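Local coordinates for protein enoyl-CoA hydratase (Bacillus halodurans, PDB 3LKE) that probably acts on acyl-CoA thioesters as a crotonase-family enzyme of the enoyl-CoA hydratase type, its exact reaction not established, at residues 141-153 with 227-241. Residues are numbered along the deposited sequence; the frame is centred on the assembly and turned at random.
Sequences MGISPDLGASYFL and LKQQLEQETEELVAL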
ATOM      1  N   MET A 141     -25.193 -11.849  -0.005  1.00 30.10           N
ATOM      2  CA  MET A 141     -25.275 -13.150   0.674  1.00 30.65           C
ATOM      3  C   MET A 141     -25.388 -12.972   2.200  1.00 31.09           C
ATOM      4  O   MET A 141     -25.857 -13.858   2.914  1.00 28.77           O
ATOM      5  CB  MET A 141     -24.066 -14.046   0.324  1.00 30.28           C
ATOM      6  CG  MET A 141     -23.848 -14.329  -1.180  1.00 34.29           C
ATOM      7  SD  MET A 141     -22.229 -15.086  -1.572  1.00 33.93           S
ATOM      8  CE  MET A 141     -22.441 -16.649  -0.758  1.00 29.71           C
ATOM      9  N   GLY A 142     -24.963 -11.818   2.702  1.00 27.90           N
ATOM     10  CA  GLY A 142     -24.979 -11.584   4.133  1.00 30.44           C
ATOM     11  C   GLY A 142     -23.845 -12.296   4.852  1.00 30.07           C
ATOM     12  O   GLY A 142     -23.942 -12.596   6.043  1.00 28.79           O
ATOM     13  N   ILE A 143     -22.755 -12.566   4.135  1.00 26.28           N
ATOM     14  CA  ILE A 143     -21.584 -13.151   4.774  1.00 25.34           C
ATOM     15  C   ILE A 143     -20.347 -12.260   4.678  1.00 26.65           C
ATOM     16  O   ILE A 143     -20.338 -11.267   3.947  1.00 27.48           O
ATOM     17  CB  ILE A 143     -21.265 -14.528   4.214  1.00 31.81           C
ATOM     18  CG1 ILE A 143     -20.949 -14.429   2.725  1.00 28.76           C
ATOM     19  CG2 ILE A 143     -22.443 -15.477   4.464  1.00 26.89           C
ATOM     20  CD1 ILE A 143     -20.299 -15.683   2.179  1.00 28.54           C
ATOM     21  N   SER A 144     -19.315 -12.613   5.442  1.00 27.60           N
ATOM     22  CA  SER A 144     -18.048 -11.879   5.420  1.00 26.50           C
ATOM     23  C   SER A 144     -17.105 -12.523   4.410  1.00 25.97           C
ATOM     24  O   SER A 144     -17.303 -13.669   4.015  1.00 25.09           O
ATOM     25  CB  SER A 144     -17.410 -11.876   6.804  1.00 25.25           C
ATOM     26  OG  SER A 144     -17.508 -13.166   7.399  1.00 30.95           O
ATOM     27  N   PRO A 145     -16.074 -11.784   3.979  1.00 23.67           N
ATOM     28  CA  PRO A 145     -15.175 -12.361   2.974  1.00 24.03           C
ATOM     29  C   PRO A 145     -14.312 -13.439   3.598  1.00 27.60           C
ATOM     30  O   PRO A 145     -13.878 -13.298   4.743  1.00 28.14           O
ATOM     31  CB  PRO A 145     -14.289 -11.182   2.564  1.00 22.13           C
ATOM     32  CG  PRO A 145     -14.959  -9.955   3.133  1.00 25.40           C
ATOM     33  CD  PRO A 145     -15.715 -10.401   4.328  1.00 24.43           C
ATOM     34  N   ASP A 146     -14.072 -14.507   2.848  1.00 22.76           N
ATOM     35  CA  ASP A 146     -13.244 -15.592   3.329  1.00 21.40           C
ATOM     36  C   ASP A 146     -12.224 -16.024   2.276  1.00 22.72           C
ATOM     37  O   ASP A 146     -12.047 -15.342   1.254  1.00 22.48           O
ATOM     38  CB  ASP A 146     -14.126 -16.772   3.740  1.00 25.11           C
ATOM     39  CG  ASP A 146     -14.824 -17.406   2.551  1.00 27.71           C
ATOM     40  OD1 ASP A 146     -14.786 -16.813   1.446  1.00 26.14           O
ATOM     41  OD2 ASP A 146     -15.408 -18.495   2.717  1.00 27.57           O
ATOM     42  N   LEU A 147     -11.549 -17.142   2.546  1.00 23.44           N
ATOM     43  CA  LEU A 147     -10.474 -17.665   1.692  1.00 20.78           C
ATOM     44  C   LEU A 147      -9.408 -16.620   1.369  1.00 22.59           C
ATOM     45  O   LEU A 147      -8.836 -16.604   0.275  1.00 21.25           O
ATOM     46  CB  LEU A 147     -11.051 -18.275   0.419  1.00 22.65           C
ATOM     47  CG  LEU A 147     -12.149 -19.299   0.727  1.00 24.99           C
ATOM     48  CD1 LEU A 147     -12.525 -20.067  -0.539  1.00 22.72           C
ATOM     49  CD2 LEU A 147     -11.721 -20.267   1.821  1.00 24.07           C
ATOM     50  N   GLY A 148      -9.142 -15.754   2.344  1.00 18.92           N
ATOM     51  CA  GLY A 148      -8.119 -14.725   2.202  1.00 22.20           C
ATOM     52  C   GLY A 148      -8.577 -13.406   1.604  1.00 19.78           C
ATOM     53  O   GLY A 148      -7.801 -12.445   1.548  1.00 21.65           O
ATOM     54  N   ALA A 149      -9.823 -13.336   1.148  1.00 20.18           N
ATOM     55  CA  ALA A 149     -10.295 -12.155   0.438  1.00 18.40           C
ATOM     56  C   ALA A 149     -10.167 -10.875   1.295  1.00 19.20           C
ATOM     57  O   ALA A 149      -9.873  -9.786   0.770  1.00 20.70           O
ATOM     58  CB  ALA A 149     -11.733 -12.351  -0.020  1.00 19.53           C
ATOM     59  N   SER A 150     -10.381 -11.014   2.604  1.00 22.25           N
ATOM     60  CA  SER A 150     -10.255  -9.858   3.496  1.00 20.06           C
ATOM     61  C   SER A 150      -8.810  -9.394   3.663  1.00 22.12           C
ATOM     62  O   SER A 150      -8.575  -8.252   4.062  1.00 23.45           O
ATOM     63  CB  SER A 150     -10.901 -10.122   4.868  1.00 22.00           C
ATOM     64  OG  SER A 150     -10.076 -10.939   5.686  1.00 23.97           O
ATOM     65  N   TYR A 151      -7.852 -10.273   3.364  1.00 20.35           N
ATOM     66  CA  TYR A 151      -6.428  -9.923   3.370  1.00 21.27           C
ATOM     67  C   TYR A 151      -6.004  -9.351   2.003  1.00 19.78           C
ATOM     68  O   TYR A 151      -5.414  -8.274   1.900  1.00 21.88           O
ATOM     69  CB  TYR A 151      -5.580 -11.168   3.696  1.00 22.94           C
ATOM     70  CG  TYR A 151      -4.097 -10.897   3.670  1.00 24.12           C
ATOM     71  CD1 TYR A 151      -3.450 -10.380   4.789  1.00 25.64           C
ATOM     72  CD2 TYR A 151      -3.341 -11.137   2.519  1.00 24.27           C
ATOM     73  CE1 TYR A 151      -2.103 -10.119   4.769  1.00 27.53           C
ATOM     74  CE2 TYR A 151      -1.993 -10.870   2.483  1.00 25.17           C
ATOM     75  CZ  TYR A 151      -1.379 -10.358   3.611  1.00 25.85           C
ATOM     76  OH  TYR A 151      -0.033 -10.077   3.590  1.00 26.61           O
ATOM     77  N   PHE A 152      -6.330 -10.081   0.937  1.00 22.25           N
ATOM     78  CA  PHE A 152      -5.833  -9.704  -0.376  1.00 19.53           C
ATOM     79  C   PHE A 152      -6.518  -8.517  -1.015  1.00 20.49           C
ATOM     80  O   PHE A 152      -5.842  -7.653  -1.559  1.00 20.83           O
ATOM     81  CB  PHE A 152      -5.850 -10.897  -1.343  1.00 18.56           C
ATOM     82  CG  PHE A 152      -4.847 -11.948  -0.997  1.00 21.32           C
ATOM     83  CD1 PHE A 152      -3.505 -11.736  -1.261  1.00 21.71           C
ATOM     84  CD2 PHE A 152      -5.245 -13.150  -0.411  1.00 21.84           C
ATOM     85  CE1 PHE A 152      -2.565 -12.696  -0.956  1.00 22.05           C
ATOM     86  CE2 PHE A 152      -4.308 -14.119  -0.088  1.00 22.32           C
ATOM     87  CZ  PHE A 152      -2.963 -13.891  -0.356  1.00 21.48           C
ATOM     88  N   LEU A 153      -7.843  -8.466  -0.970  1.00 21.64           N
ATOM     89  CA  LEU A 153      -8.531  -7.356  -1.628  1.00 23.91           C
ATOM     90  C   LEU A 153      -8.036  -5.953  -1.222  1.00 22.21           C
ATOM     91  O   LEU A 153      -7.696  -5.138  -2.076  1.00 21.11           O
ATOM     92  CB  LEU A 153     -10.045  -7.466  -1.477  1.00 21.47           C
ATOM     93  CG  LEU A 153     -10.682  -8.652  -2.221  1.00 21.47           C
ATOM     94  CD1 LEU A 153     -12.155  -8.792  -1.853  1.00 21.86           C
ATOM     95  CD2 LEU A 153     -10.502  -8.543  -3.741  1.00 21.96           C
ATOM     96  N   LEU A 227      -1.111 -13.349   7.046  1.00 24.69           N
ATOM     97  CA  LEU A 227      -2.162 -14.005   6.273  1.00 25.08           C
ATOM     98  C   LEU A 227      -2.723 -15.177   7.079  1.00 24.66           C
ATOM     99  O   LEU A 227      -3.944 -15.380   7.170  1.00 22.31           O
ATOM    100  CB  LEU A 227      -1.609 -14.495   4.924  1.00 22.27           C
ATOM    101  CG  LEU A 227      -2.544 -15.378   4.089  1.00 23.02           C
ATOM    102  CD1 LEU A 227      -3.907 -14.686   3.885  1.00 24.59           C
ATOM    103  CD2 LEU A 227      -1.886 -15.721   2.762  1.00 23.58           C
ATOM    104  N   LYS A 228      -1.824 -15.953   7.668  1.00 26.60           N
ATOM    105  CA  LYS A 228      -2.256 -17.122   8.420  1.00 28.35           C
ATOM    106  C   LYS A 228      -3.215 -16.697   9.520  1.00 28.24           C
ATOM    107  O   LYS A 228      -4.285 -17.297   9.693  1.00 26.96           O
ATOM    108  CB  LYS A 228      -1.067 -17.885   9.005  1.00 28.64           C
ATOM    109  CG  LYS A 228      -1.494 -19.041   9.915  1.00 33.78           C
ATOM    110  CD  LYS A 228      -0.321 -19.939  10.297  1.00 38.84           C
ATOM    111  CE  LYS A 228       0.533 -19.326  11.395  1.00 46.88           C
ATOM    112  NZ  LYS A 228       1.548 -20.301  11.904  1.00 51.25           N
ATOM    113  N   GLN A 229      -2.841 -15.656  10.254  1.00 27.62           N
ATOM    114  CA  GLN A 229      -3.697 -15.159  11.319  1.00 30.51           C
ATOM    115  C   GLN A 229      -5.020 -14.618  10.791  1.00 28.24           C
ATOM    116  O   GLN A 229      -6.062 -14.789  11.419  1.00 27.70           O
ATOM    117  CB  GLN A 229      -2.984 -14.096  12.144  1.00 30.79           C
ATOM    118  CG  GLN A 229      -1.736 -14.587  12.835  1.00 33.42           C
ATOM    119  CD  GLN A 229      -1.071 -13.496  13.643  1.00 41.09           C
ATOM    120  OE1 GLN A 229      -1.710 -12.501  14.002  1.00 43.58           O
ATOM    121  NE2 GLN A 229       0.215 -13.668  13.931  1.00 38.97           N
ATOM    122  N   GLN A 230      -4.983 -13.966   9.637  1.00 25.56           N
ATOM    123  CA  GLN A 230      -6.199 -13.397   9.084  1.00 23.44           C
ATOM    124  C   GLN A 230      -7.156 -14.517   8.636  1.00 24.79           C
ATOM    125  O   GLN A 230      -8.369 -14.406   8.789  1.00 24.92           O
ATOM    126  CB  GLN A 230      -5.880 -12.451   7.921  1.00 25.62           C
ATOM    127  CG  GLN A 230      -7.096 -11.704   7.417  1.00 27.45           C
ATOM    128  CD  GLN A 230      -6.898 -10.205   7.379  1.00 30.01           C
ATOM    129  OE1 GLN A 230      -5.946  -9.673   7.953  1.00 34.68           O
ATOM    130  NE2 GLN A 230      -7.797  -9.512   6.699  1.00 29.07           N
ATOM    131  N   LEU A 231      -6.603 -15.588   8.080  1.00 24.36           N
ATOM    132  CA  LEU A 231      -7.424 -16.723   7.643  1.00 25.89           C
ATOM    133  C   LEU A 231      -8.170 -17.305   8.847  1.00 25.62           C
ATOM    134  O   LEU A 231      -9.341 -17.688   8.756  1.00 25.63           O
ATOM    135  CB  LEU A 231      -6.553 -17.786   6.979  1.00 25.34           C
ATOM    136  CG  LEU A 231      -6.020 -17.366   5.601  1.00 25.37           C
ATOM    137  CD1 LEU A 231      -4.952 -18.310   5.055  1.00 26.09           C
ATOM    138  CD2 LEU A 231      -7.192 -17.273   4.632  1.00 25.96           C
ATOM    139  N   GLU A 232      -7.488 -17.347   9.985  1.00 28.44           N
ATOM    140  CA  GLU A 232      -8.102 -17.864  11.211  1.00 31.05           C
ATOM    141  C   GLU A 232      -9.281 -16.986  11.618  1.00 30.71           C
ATOM    142  O   GLU A 232     -10.365 -17.479  11.935  1.00 28.85           O
ATOM    143  CB  GLU A 232      -7.069 -17.949  12.335  1.00 33.12           C
ATOM    144  CG  GLU A 232      -5.995 -19.002  12.108  1.00 33.68           C
ATOM    145  CD  GLU A 232      -4.808 -18.858  13.054  1.00 42.70           C
ATOM    146  OE1 GLU A 232      -3.922 -19.743  13.034  1.00 44.73           O
ATOM    147  OE2 GLU A 232      -4.754 -17.854  13.804  1.00 43.25           O
ATOM    148  N   GLN A 233      -9.072 -15.674  11.579  1.00 26.92           N
ATOM    149  CA  GLN A 233     -10.131 -14.732  11.898  1.00 24.51           C
ATOM    150  C   GLN A 233     -11.306 -14.811  10.927  1.00 24.86           C
ATOM    151  O   GLN A 233     -12.460 -14.757  11.339  1.00 23.80           O
ATOM    152  CB  GLN A 233      -9.567 -13.306  11.959  1.00 27.61           C
ATOM    153  CG  GLN A 233      -8.671 -13.072  13.158  1.00 30.37           C
ATOM    154  CD  GLN A 233      -9.385 -13.384  14.466  1.00 39.20           C
ATOM    155  OE1 GLN A 233     -10.541 -13.000  14.663  1.00 40.13           O
ATOM    156  NE2 GLN A 233      -8.703 -14.095  15.361  1.00 42.14           N
ATOM    157  N   GLU A 234     -11.019 -14.940   9.636  1.00 20.64           N
ATOM    158  CA  GLU A 234     -12.087 -15.080   8.660  1.00 22.75           C
ATOM    159  C   GLU A 234     -12.939 -16.298   9.013  1.00 22.97           C
ATOM    160  O   GLU A 234     -14.166 -16.272   8.900  1.00 24.50           O
ATOM    161  CB  GLU A 234     -11.518 -15.263   7.245  1.00 23.36           C
ATOM    162  CG  GLU A 234     -10.829 -14.017   6.681  1.00 21.50           C
ATOM    163  CD  GLU A 234     -10.304 -14.260   5.279  1.00 24.51           C
ATOM    164  OE1 GLU A 234     -10.182 -15.449   4.906  1.00 22.73           O
ATOM    165  OE2 GLU A 234     -10.015 -13.273   4.563  1.00 24.22           O
ATOM    166  N   THR A 235     -12.263 -17.367   9.417  1.00 23.26           N
ATOM    167  CA  THR A 235     -12.941 -18.609   9.790  1.00 25.32           C
ATOM    168  C   THR A 235     -13.927 -18.343  10.926  1.00 25.25           C
ATOM    169  O   THR A 235     -15.108 -18.673  10.822  1.00 25.31           O
ATOM    170  CB  THR A 235     -11.925 -19.683  10.195  1.00 26.76           C
ATOM    171  OG1 THR A 235     -11.063 -19.959   9.082  1.00 28.42           O
ATOM    172  CG2 THR A 235     -12.633 -20.979  10.627  1.00 26.80           C
ATOM    173  N   GLU A 236     -13.450 -17.701  11.989  1.00 26.04           N
ATOM    174  CA  GLU A 236     -14.301 -17.464  13.151  1.00 27.10           C
ATOM    175  C   GLU A 236     -15.479 -16.561  12.815  1.00 28.61           C
ATOM    176  O   GLU A 236     -16.590 -16.798  13.288  1.00 29.04           O
ATOM    177  CB  GLU A 236     -13.496 -16.906  14.328  1.00 28.67           C
ATOM    178  CG  GLU A 236     -12.408 -17.846  14.807  1.00 29.84           C
ATOM    179  CD  GLU A 236     -12.953 -19.202  15.255  1.00 31.03           C
ATOM    180  OE1 GLU A 236     -14.080 -19.252  15.793  1.00 33.78           O
ATOM    181  OE2 GLU A 236     -12.249 -20.211  15.071  1.00 34.04           O
ATOM    182  N   GLU A 237     -15.246 -15.527  12.000  1.00 29.29           N
ATOM    183  CA  GLU A 237     -16.322 -14.599  11.655  1.00 24.98           C
ATOM    184  C   GLU A 237     -17.375 -15.272  10.787  1.00 25.30           C
ATOM    185  O   GLU A 237     -18.567 -15.034  10.950  1.00 27.98           O
ATOM    186  CB  GLU A 237     -15.796 -13.347  10.934  1.00 23.75           C
ATOM    187  CG  GLU A 237     -14.837 -12.481  11.753  1.00 25.47           C
ATOM    188  CD  GLU A 237     -15.476 -11.857  12.994  1.00 29.52           C
ATOM    189  OE1 GLU A 237     -16.713 -11.664  13.028  1.00 28.71           O
ATOM    190  OE2 GLU A 237     -14.717 -11.538  13.933  1.00 33.32           O
ATOM    191  N   LEU A 238     -16.937 -16.098   9.843  1.00 24.89           N
ATOM    192  CA  LEU A 238     -17.882 -16.746   8.941  1.00 24.37           C
ATOM    193  C   LEU A 238     -18.706 -17.792   9.691  1.00 28.89           C
ATOM    194  O   LEU A 238     -19.900 -17.930   9.458  1.00 28.53           O
ATOM    195  CB  LEU A 238     -17.155 -17.399   7.761  1.00 26.23           C
ATOM    196  CG  LEU A 238     -18.076 -17.799   6.607  1.00 30.58           C
ATOM    197  CD1 LEU A 238     -18.769 -16.573   6.029  1.00 32.59           C
ATOM    198  CD2 LEU A 238     -17.314 -18.549   5.518  1.00 32.06           C
ATOM    199  N   VAL A 239     -18.060 -18.513  10.598  1.00 26.70           N
ATOM    200  CA  VAL A 239     -18.746 -19.561  11.355  1.00 27.48           C
ATOM    201  C   VAL A 239     -19.820 -18.941  12.231  1.00 31.87           C
ATOM    202  O   VAL A 239     -20.919 -19.488  12.378  1.00 33.01           O
ATOM    203  CB  VAL A 239     -17.768 -20.364  12.231  1.00 29.93           C
ATOM    204  CG1 VAL A 239     -18.538 -21.182  13.290  1.00 35.16           C
ATOM    205  CG2 VAL A 239     -16.906 -21.274  11.370  1.00 31.80           C
ATOM    206  N   ALA A 240     -19.494 -17.789  12.809  1.00 29.31           N
ATOM    207  CA  ALA A 240     -20.426 -17.069  13.663  1.00 28.98           C
ATOM    208  C   ALA A 240     -21.625 -16.583  12.852  1.00 31.30           C
ATOM    209  O   ALA A 240     -22.749 -16.598  13.326  1.00 31.17           O
ATOM    210  CB  ALA A 240     -19.721 -15.898  14.357  1.00 28.41           C
ATOM    211  N   LEU A 241     -21.390 -16.148  11.618  1.00 28.21           N
ATOM    212  CA  LEU A 241     -22.489 -15.658  10.797  1.00 27.44           C
ATOM    213  C   LEU A 241     -23.391 -16.806  10.307  1.00 30.95           C
ATOM    214  O   LEU A 241     -24.598 -16.631  10.135  1.00 31.27           O
ATOM    215  CB  LEU A 241     -21.954 -14.851   9.611  1.00 29.22           C
ATOM    216  CG  LEU A 241     -21.498 -13.428   9.920  1.00 29.32           C
ATOM    217  CD1 LEU A 241     -20.615 -12.890   8.788  1.00 26.48           C
ATOM    218  CD2 LEU A 241     -22.706 -12.515  10.151  1.00 28.62           C
TER
HETATM  219  O   HOH W   1     -15.218 -14.541   6.941  1.00 25.56           O
HETATM  220  O   HOH W   2     -11.286 -18.144   5.175  1.00 23.89           O
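Glu234 reaches from helix 223-241 to the start of helix 149-157 with its chain extended beyond CG (chi2 -179°). OE1 takes the N-H of the N-cap residue Gly148 on its syn lone pair (N to OE1 2.8 Å). OE2 is gripped twice by Ser150: OG binds its anti lone pair at 2.6 Å from OE2, and the backbone N meets it nearly along the C-O axis. Gln230 NE2 donates almost straight (171°) to Ser150 OG, 2.9 Å away, which fixes that hydroxyl. One water joins Glu234 OE1 to Leu147 N; another ties Ser144 OG and Pro145 O to Glu234 O. Leu227 CB sits over the centre of the Tyr151 ring, 4.2 Å from its centroid, and Leu227 CD2 touches Phe152 CZ. At the other end Leu238 CD1 packs on Ile143 CB at 3.7 Å. Leu218 of the second subunit packs on Ser150 and Gln230. The contact pins loop 142-148 and the helix start to helix 223-241. Were Glu234 an alanine, Gly148 N and both Ser150 donors would probably lose their carboxylate partner. The buried carboxylate is probably stabilised as an anion by two backbone N-H groups at the helix N-terminus and the Ser150 hydroxyl.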